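Local structure of Phosphoglucomutase/phosphomannomutase family protein (Burkholderia thailandensis, 3UW2) at residues 373-378 with 382-387. The protein probably catalyses intramolecular phosphoryl transfer on phosphosugars, as members of the phosphohexose mutase family do, and binds a zinc ion. Numbering follows the deposited sequence.
Sequences EILARV and SALLNG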
loop_
_atom_site.group_PDB
_atom_site.type_symbol
_atom_site.label_atom_id
_atom_site.label_comp_id
_atom_site.label_asym_id
_atom_site.label_seq_id
_atom_site.Cartn_x
_atom_site.Cartn_y
_atom_site.Cartn_z
ATOM N N GLU A 373 15.956 8.508 -8.185
ATOM C CA GLU A 373 16.391 8.630 -9.579
ATOM C C GLU A 373 16.022 10.019 -10.163
ATOM O O GLU A 373 16.829 10.636 -10.892
ATOM C CB GLU A 373 15.695 7.554 -10.412
ATOM C CG GLU A 373 16.054 7.596 -11.901
ATOM C CD GLU A 373 15.386 6.454 -12.658
ATOM O OE1 GLU A 373 14.120 6.450 -12.860
ATOM O OE2 GLU A 373 16.128 5.547 -13.026
ATOM N N ILE A 374 14.802 10.463 -9.856
ATOM C CA ILE A 374 14.297 11.745 -10.301
ATOM C C ILE A 374 14.904 12.913 -9.513
ATOM O O ILE A 374 15.394 13.870 -10.130
ATOM C CB ILE A 374 12.763 11.802 -10.210
ATOM C CG1 ILE A 374 12.126 10.761 -11.178
ATOM C CG2 ILE A 374 12.251 13.215 -10.518
ATOM C CD1 ILE A 374 10.648 10.524 -10.989
ATOM N N LEU A 375 14.848 12.850 -8.172
ATOM C CA LEU A 375 15.359 13.910 -7.280
ATOM C C LEU A 375 16.858 14.158 -7.515
ATOM O O LEU A 375 17.328 15.303 -7.499
ATOM C CB LEU A 375 15.143 13.513 -5.811
ATOM C CG LEU A 375 13.669 13.466 -5.354
ATOM C CD1 LEU A 375 13.597 13.223 -3.839
ATOM C CD2 LEU A 375 12.877 14.685 -5.796
ATOM N N ALA A 376 17.607 13.095 -7.802
ATOM C CA ALA A 376 19.050 13.269 -7.993
ATOM C C ALA A 376 19.423 14.112 -9.223
ATOM O O ALA A 376 20.541 14.586 -9.329
ATOM C CB ALA A 376 19.778 11.904 -7.989
ATOM N N ARG A 377 18.496 14.312 -10.142
ATOM C CA ARG A 377 18.765 15.194 -11.312
ATOM C C ARG A 377 18.743 16.693 -10.997
ATOM O O ARG A 377 19.028 17.498 -11.863
ATOM C CB ARG A 377 17.804 14.849 -12.470
ATOM C CG ARG A 377 18.005 13.391 -12.885
ATOM C CD ARG A 377 16.860 12.864 -13.749
ATOM N NE ARG A 377 17.156 11.511 -14.258
ATOM C CZ ARG A 377 16.207 10.643 -14.575
ATOM N NH1 ARG A 377 14.931 10.962 -14.387
ATOM N NH2 ARG A 377 16.525 9.445 -15.014
ATOM N N VAL A 378 18.407 17.088 -9.766
ATOM C CA VAL A 378 18.289 18.535 -9.478
ATOM C C VAL A 378 19.127 18.889 -8.256
ATOM O O VAL A 378 19.478 18.020 -7.469
ATOM C CB VAL A 378 16.811 19.001 -9.293
ATOM C CG1 VAL A 378 15.988 18.738 -10.571
ATOM C CG2 VAL A 378 16.173 18.372 -8.036
ATOM N N SER A 382 14.039 19.379 -2.544
ATOM C CA SER A 382 12.903 19.945 -1.794
ATOM C C SER A 382 12.112 21.024 -2.610
ATOM O O SER A 382 10.877 21.080 -2.526
ATOM C CB SER A 382 13.365 20.506 -0.429
ATOM O OG SER A 382 13.982 19.466 0.316
ATOM N N ALA A 383 12.818 21.859 -3.378
ATOM C CA ALA A 383 12.160 22.882 -4.245
ATOM C C ALA A 383 11.329 22.162 -5.337
ATOM O O ALA A 383 10.171 22.519 -5.585
ATOM C CB ALA A 383 13.175 23.874 -4.841
ATOM N N LEU A 384 11.904 21.118 -5.946
ATOM C CA LEU A 384 11.192 20.277 -6.935
ATOM C C LEU A 384 9.923 19.682 -6.341
ATOM O O LEU A 384 8.857 19.784 -6.926
ATOM C CB LEU A 384 12.096 19.175 -7.487
ATOM C CG LEU A 384 11.566 18.290 -8.644
ATOM C CD1 LEU A 384 11.296 19.087 -9.922
ATOM C CD2 LEU A 384 12.485 17.132 -8.961
ATOM N N LEU A 385 10.004 19.114 -5.143
ATOM C CA LEU A 385 8.801 18.528 -4.529
ATOM C C LEU A 385 7.797 19.594 -4.097
ATOM O O LEU A 385 6.612 19.480 -4.398
ATOM C CB LEU A 385 9.168 17.691 -3.289
ATOM C CG LEU A 385 9.941 16.383 -3.620
ATOM C CD1 LEU A 385 10.598 15.886 -2.346
ATOM C CD2 LEU A 385 9.022 15.308 -4.171
ATOM N N ASN A 386 8.264 20.628 -3.411
ATOM C CA ASN A 386 7.349 21.689 -2.959
ATOM C C ASN A 386 6.629 22.392 -4.096
ATOM O O ASN A 386 5.547 22.933 -3.898
ATOM C CB ASN A 386 8.022 22.716 -2.018
ATOM C CG ASN A 386 8.333 22.103 -0.630
ATOM O OD1 ASN A 386 7.485 21.405 -0.043
ATOM N ND2 ASN A 386 9.551 22.342 -0.117
ATOM N N GLY A 387 7.244 22.430 -5.264
ATOM C CA GLY A 387 6.658 23.173 -6.350
ATOM C C GLY A 387 5.639 22.350 -7.146
ATOM O O GLY A 387 5.011 22.899 -8.023
#
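Leu384 packs against Ile374, Leu375 and Val378, a worked example of how two helices joined by a short connection pack together with branched aliphatic side chains. Its side chain can be followed outward. CB, directed at segment 373-378, already lies beside the valine, 4.2 Å from Val378 CG2. CG stands anti to the backbone N (chi1 -174°), which carries the fork toward segment 373-378. From that fork CD2 does most of the touching: it lies 4.0 Å from Val378 CG2, 4.0 Å from Leu375 CD2 and 4.2 Å from Ile374 CG2, so one methyl meets three side chains. The valine crosses Leu384 at about a right angle, whereas Leu375 runs obliquely to it. The backbone O of Leu384 hydrogen-bonds a glycerol, probably from the crystallisation liquor.

Leu375 is the second element of the seam. Its CB does not aim at segment 382-387, but its branch swings closer, and CD2 also packs against Leu385 CG at 4.0 Å, those two side chains again crossing nearly perpendicularly. Leu375 and Leu385 both touch Ile259 of strand 259-263, while Ile374 reaches Leu288 and Phe289 of helix 282-296. The connection begins with a type I turn from Leu375 to Val378, closed by Val378 N to Leu375 O at 3.1 Å; after it the Val378 side chain points toward helix 381-386, where it meets Leu384.

The contact thus joins the last part of helix 364-375 and the turn after it to helix 381-386 within the family's third alpha/beta/alpha region, away from the zinc site. Only aliphatic carbons meet across it: methyls, the Leu384 CB methylene and the Leu385 CG methine. It probably rests on dispersion and partial exclusion of water, with no directed bond between the segments.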